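PDB 5FQ0: KDGF from Halomonas sp., which probably converts unsaturated uronates released from pectin and alginate into linear ketonised sugars, using a nickel-binding cupin fold. Local coordinates for residues W14-V17 / I21-K24; V37-G42 / G62-E67. All coordinates share one frame; numbering follows the deposited sequence.

In the fold
Contacts 1 and 2 follow one another along the chain, the first closing before the second opens, with their centres about 14 Å apart. Contact 1 is the hairpin of strands 15-18 and 21-29 at one margin of the larger antiparallel sheet. Contact 2 starts from the next strand of that sheet, 32-39, and reaches over to strand 64-68 of the smaller one, so it joins the two sheets of the cupin fold. They meet directly where Q22 O lies 2.8 Å from K38 N, a probable backbone hydrogen bond. Going from contact 1 to contact 2 thus leads from the sheet margin into the interior, with the nickel ion about 9 Å from the F39 side chain.

Contact 1 of 2, residues W14-V17 / I21-K24; sequences WQDV and IQRK
K24 lays its aliphatic end across one face of the W14 indole, with CE 3.6 Å from the centroid of the five-membered ring. This CH-pi contact is joined by a cation-pi contact from the same side, NZ being 4.5 Å from that centroid. The ammonium also hydrogen-bonds H12 O and N9 OD1, which is likely to hold it there. K38 meets the opposite face in a further cation-pi contact.

D16 and Q22 run side by side on one sheet face. Q22 NE2 gives an almost straight hydrogen bond (169°) to the syn side of D16 OD1 at 2.8 Å, though the donor sits 33° out of the carboxylate plane. The amide's other end, OE1, is 3.4 Å from W14 CB and accepts a bond from K38 NZ. Q15 and R23 form a hydrogen-bonded antiparallel pair, with Q15 N to R23 O and R23 N to Q15 O both 2.8 Å; V17 N to I21 O, also 2.8 Å, continues the ladder toward the turn of this beta hairpin.

With CG between backbone N and carbonyl carbon (chi1 76°), the extended R23 chain runs past V17, whose CG2 lies 3.7 Å from R23 CG and over one guanidinium face. Strand 15-18 is an edge strand of the larger sheet within this chain; strand 21-29 lies between it and strand 32-39, where I21 rests on V37 and F39.

Contact 2 of 2, residues V37-G42 / G62-E67; sequences VKFDRG and GAFEVE
F39 and F64 each place CG anti to the carbonyl carbon and beside the backbone N (chi1 -77° and -65°). In F39 the bond from CA to CB already heads for the other segment, whereas F64 starts off to the side and its ring comes round to close the distance.

The result is a T-shaped aromatic pair: the edge of F64 stands on the face of F39, the ring planes at 90° and the centroids 5.0 Å apart. A single corner does most of the touching. F64 CE2 is 3.5 Å from F39 CD1 and 3.6 Å from F39 CG, so it sits above the ring, offset toward its rim on the CG-CD1 side. F64 CZ follows along the same edge, 3.8 Å from F39 CD1. In such a geometry the weakly positive hydrogen on F64 CE2 points into the pi cloud of F39, and the contact between the segments rests on these two buried rings alone.

Were F39 replaced by an alanine, the edge of F64 would probably lose the face it stands on, and a gap would be likely to open between the two sheets.

The F39 side chain is about 9 Å from the nickel ion held by H48, H50, Q55 and H89, too far to be a ligand. The pair bridges the two sheets of the cupin fold: strand 32-39, which pairs with 98-105 in the larger sheet, faces strand 64-68, which lies between 89-93 and 71-75 in the smaller. Both rings also touch A93, and F64 packs on A91, S98 and V100.

Contact 1 of 2, residues W14-V17 / I21-K24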
loop_
_atom_site.group_PDB
_atom_site.type_symbol
_atom_site.label_atom_id
_atom_site.label_comp_id
_atom_site.label_asym_id
_atom_site.label_seq_id
_atom_site.Cartn_x
_atom_site.Cartn_y
_atom_site.Cartn_z
ATOM N N TRP B 14 -17.718 -2.725 -3.561
ATOM C CA TRP B 14 -16.913 -3.945 -3.479
ATOM C C TRP B 14 -17.253 -4.880 -4.640
ATOM O O TRP B 14 -18.394 -4.938 -5.056
ATOM C CB TRP B 14 -17.163 -4.687 -2.166
ATOM C CG TRP B 14 -16.680 -3.947 -0.961
ATOM C CD1 TRP B 14 -17.446 -3.269 -0.081
ATOM C CD2 TRP B 14 -15.323 -3.812 -0.510
ATOM N NE1 TRP B 14 -16.654 -2.711 0.901
ATOM C CE2 TRP B 14 -15.348 -3.034 0.660
ATOM C CE3 TRP B 14 -14.096 -4.279 -0.976
ATOM C CZ2 TRP B 14 -14.174 -2.703 1.383
ATOM C CZ3 TRP B 14 -12.921 -3.944 -0.260
ATOM C CH2 TRP B 14 -12.977 -3.166 0.888
ATOM N N GLN B 15 -16.248 -5.594 -5.147
ATOM C CA GLN B 15 -16.404 -6.549 -6.242
ATOM C C GLN B 15 -16.141 -7.931 -5.667
ATOM O O GLN B 15 -15.162 -8.112 -4.952
ATOM C CB GLN B 15 -15.373 -6.279 -7.366
ATOM C CG GLN B 15 -15.439 -4.892 -8.007
ATOM C CD GLN B 15 -16.811 -4.598 -8.602
ATOM O OE1 GLN B 15 -17.413 -5.455 -9.254
ATOM N NE2 GLN B 15 -17.338 -3.402 -8.331
ATOM N N ASP B 16 -16.984 -8.905 -5.988
ATOM C CA ASP B 16 -16.768 -10.276 -5.513
ATOM C C ASP B 16 -15.556 -10.915 -6.172
ATOM O O ASP B 16 -15.369 -10.794 -7.362
ATOM C CB ASP B 16 -17.993 -11.118 -5.788
ATOM C CG ASP B 16 -19.149 -10.708 -4.935
ATOM O OD1 ASP B 16 -18.923 -10.428 -3.748
ATOM O OD2 ASP B 16 -20.271 -10.625 -5.442
ATOM N N VAL B 17 -14.706 -11.551 -5.384
ATOM C CA VAL B 17 -13.567 -12.252 -5.925
ATOM C C VAL B 17 -13.947 -13.719 -5.902
ATOM O O VAL B 17 -14.047 -14.338 -6.963
ATOM C CB VAL B 17 -12.297 -12.005 -5.096
ATOM C CG1 VAL B 17 -11.133 -12.842 -5.632
ATOM C CG2 VAL B 17 -11.963 -10.513 -5.064
ATOM N N ILE B 21 -14.497 -13.380 -0.041
ATOM C CA ILE B 21 -13.491 -12.402 -0.499
ATOM C C ILE B 21 -14.053 -11.381 -1.504
ATOM O O ILE B 21 -14.568 -11.754 -2.550
ATOM C CB ILE B 21 -12.234 -13.099 -1.091
ATOM C CG1 ILE B 21 -11.626 -14.086 -0.089
ATOM C CG2 ILE B 21 -11.169 -12.086 -1.508
ATOM C CD1 ILE B 21 -10.449 -14.857 -0.671
ATOM N N GLN B 22 -13.904 -10.099 -1.183
ATOM C CA GLN B 22 -14.250 -8.987 -2.080
ATOM C C GLN B 22 -13.068 -8.033 -2.248
ATOM O O GLN B 22 -12.138 -8.017 -1.410
ATOM C CB GLN B 22 -15.421 -8.205 -1.506
ATOM C CG GLN B 22 -16.691 -9.037 -1.378
ATOM C CD GLN B 22 -17.885 -8.162 -1.085
ATOM O OE1 GLN B 22 -17.862 -7.351 -0.167
ATOM N NE2 GLN B 22 -18.901 -8.278 -1.900
ATOM N N ARG B 23 -13.104 -7.208 -3.296
ATOM C CA ARG B 23 -12.027 -6.252 -3.496
ATOM C C ARG B 23 -12.448 -4.996 -4.192
ATOM O O ARG B 23 -13.512 -4.937 -4.784
ATOM C CB ARG B 23 -10.862 -6.873 -4.274
ATOM C CG ARG B 23 -11.081 -7.030 -5.762
ATOM C CD ARG B 23 -9.799 -7.608 -6.355
ATOM N NE ARG B 23 -10.080 -8.077 -7.697
ATOM C CZ ARG B 23 -9.752 -9.263 -8.180
ATOM N NH1 ARG B 23 -9.050 -10.128 -7.467
ATOM N NH2 ARG B 23 -10.105 -9.558 -9.411
ATOM N N LYS B 24 -11.594 -3.996 -4.114
ATOM C CA LYS B 24 -11.710 -2.819 -4.972
ATOM C C LYS B 24 -10.318 -2.552 -5.566
ATOM O O LYS B 24 -9.320 -2.504 -4.807
ATOM C CB LYS B 24 -12.138 -1.604 -4.177
ATOM C CG LYS B 24 -13.444 -1.749 -3.393
ATOM C CD LYS B 24 -13.831 -0.396 -2.804
ATOM C CE LYS B 24 -14.997 -0.527 -1.812
ATOM N NZ LYS B 24 -15.531 0.807 -1.379
#

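Contact 2 of 2, residues V37-G42 / G62-E67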
loop_
_atom_site.group_PDB
_atom_site.type_symbol
_atom_site.label_atom_id
_atom_site.label_comp_id
_atom_site.label_asym_id
_atom_site.label_seq_id
_atom_site.Cartn_x
_atom_site.Cartn_y
_atom_site.Cartn_z
ATOM N N VAL B 37 -8.249 -5.545 -0.528
ATOM C CA VAL B 37 -8.924 -6.866 -0.465
ATOM C C VAL B 37 -9.530 -7.107 0.936
ATOM O O VAL B 37 -8.853 -6.980 1.966
ATOM C CB VAL B 37 -7.978 -8.049 -0.850
ATOM C CG1 VAL B 37 -8.781 -9.354 -1.072
ATOM C CG2 VAL B 37 -7.159 -7.706 -2.103
ATOM N N LYS B 38 -10.819 -7.433 0.954
ATOM C CA LYS B 38 -11.569 -7.669 2.188
ATOM C C LYS B 38 -11.912 -9.148 2.354
ATOM O O LYS B 38 -12.584 -9.740 1.487
ATOM C CB LYS B 38 -12.878 -6.868 2.173
ATOM C CG LYS B 38 -13.703 -7.019 3.455
ATOM C CD LYS B 38 -14.808 -5.979 3.537
ATOM C CE LYS B 38 -15.772 -6.048 2.350
ATOM N NZ LYS B 38 -16.699 -7.196 2.345
ATOM N N PHE B 39 -11.507 -9.709 3.498
ATOM C CA PHE B 39 -11.737 -11.108 3.808
ATOM C C PHE B 39 -12.760 -11.210 4.939
ATOM O O PHE B 39 -12.683 -10.492 5.907
ATOM C CB PHE B 39 -10.437 -11.725 4.342
ATOM C CG PHE B 39 -9.413 -12.043 3.295
ATOM C CD1 PHE B 39 -8.797 -11.038 2.565
ATOM C CD2 PHE B 39 -8.998 -13.381 3.105
ATOM C CE1 PHE B 39 -7.813 -11.356 1.631
ATOM C CE2 PHE B 39 -8.038 -13.704 2.162
ATOM C CZ PHE B 39 -7.438 -12.697 1.428
ATOM N N ASP B 40 -13.707 -12.120 4.799
ATOM C CA ASP B 40 -14.489 -12.586 5.918
ATOM C C ASP B 40 -13.554 -13.379 6.817
ATOM O O ASP B 40 -12.509 -13.860 6.370
ATOM C CB ASP B 40 -15.571 -13.516 5.396
ATOM C CG ASP B 40 -16.615 -12.786 4.606
ATOM O OD1 ASP B 40 -16.627 -11.528 4.572
ATOM O OD2 ASP B 40 -17.464 -13.482 4.060
ATOM N N ARG B 41 -13.907 -13.492 8.092
ATOM C CA ARG B 41 -13.105 -14.286 9.016
ATOM C C ARG B 41 -12.989 -15.749 8.544
ATOM O O ARG B 41 -13.964 -16.365 8.117
ATOM C CB ARG B 41 -13.725 -14.195 10.395
ATOM C CG ARG B 41 -13.271 -15.224 11.387
ATOM C CD ARG B 41 -14.556 -15.526 12.122
ATOM N NE ARG B 41 -14.592 -14.959 13.438
ATOM C CZ ARG B 41 -15.689 -14.736 14.151
ATOM N NH1 ARG B 41 -16.911 -14.938 13.678
ATOM N NH2 ARG B 41 -15.532 -14.287 15.373
ATOM N N GLY B 42 -11.780 -16.290 8.559
ATOM C CA GLY B 42 -11.596 -17.669 8.097
ATOM C C GLY B 42 -11.580 -17.857 6.577
ATOM O O GLY B 42 -11.421 -18.988 6.119
ATOM N N GLY B 62 -8.182 -5.706 10.855
ATOM C CA GLY B 62 -8.334 -7.116 11.238
ATOM C C GLY B 62 -6.953 -7.724 11.438
ATOM O O GLY B 62 -6.065 -7.068 11.969
ATOM N N ALA B 63 -6.781 -8.962 10.963
ATOM C CA ALA B 63 -5.581 -9.761 11.180
ATOM C C ALA B 63 -5.610 -10.943 10.230
ATOM O O ALA B 63 -6.696 -11.409 9.823
ATOM C CB ALA B 63 -5.490 -10.234 12.636
ATOM N N PHE B 64 -4.415 -11.382 9.841
ATOM C CA PHE B 64 -4.213 -12.533 8.943
ATOM C C PHE B 64 -3.098 -13.419 9.475
ATOM O O PHE B 64 -2.103 -12.903 10.019
ATOM C CB PHE B 64 -3.725 -12.060 7.561
ATOM C CG PHE B 64 -4.725 -11.239 6.807
ATOM C CD1 PHE B 64 -4.860 -9.865 7.050
ATOM C CD2 PHE B 64 -5.536 -11.834 5.859
ATOM C CE1 PHE B 64 -5.805 -9.114 6.334
ATOM C CE2 PHE B 64 -6.475 -11.097 5.147
ATOM C CZ PHE B 64 -6.600 -9.735 5.361
ATOM N N GLU B 65 -3.223 -14.731 9.272
ATOM C CA GLU B 65 -2.017 -15.546 9.327
ATOM C C GLU B 65 -1.496 -15.658 7.903
ATOM O O GLU B 65 -2.196 -16.144 7.002
ATOM C CB GLU B 65 -2.206 -16.932 9.928
ATOM C CG GLU B 65 -0.935 -17.729 9.628
ATOM C CD GLU B 65 -0.718 -18.983 10.447
ATOM O OE1 GLU B 65 -0.235 -18.866 11.599
ATOM O OE2 GLU B 65 -0.963 -20.085 9.912
ATOM N N VAL B 66 -0.283 -15.187 7.691
ATOM C CA VAL B 66 0.288 -15.169 6.352
ATOM C C VAL B 66 1.389 -16.219 6.308
ATOM O O VAL B 66 2.201 -16.338 7.255
ATOM C CB VAL B 66 0.839 -13.777 5.975
ATOM C CG1 VAL B 66 1.749 -13.864 4.749
ATOM C CG2 VAL B 66 -0.314 -12.803 5.712
ATOM N N GLU B 67 1.386 -16.970 5.215
ATOM C CA GLU B 67 2.404 -17.970 4.944
ATOM C C GLU B 67 3.307 -17.523 3.808
ATOM O O GLU B 67 2.823 -17.221 2.711
ATOM C CB GLU B 67 1.749 -19.299 4.585
ATOM C CG GLU B 67 2.763 -20.374 4.269
ATOM C CD GLU B 67 2.113 -21.683 3.869
ATOM O OE1 GLU B 67 0.973 -21.674 3.349
ATOM O OE2 GLU B 67 2.759 -22.723 4.091
#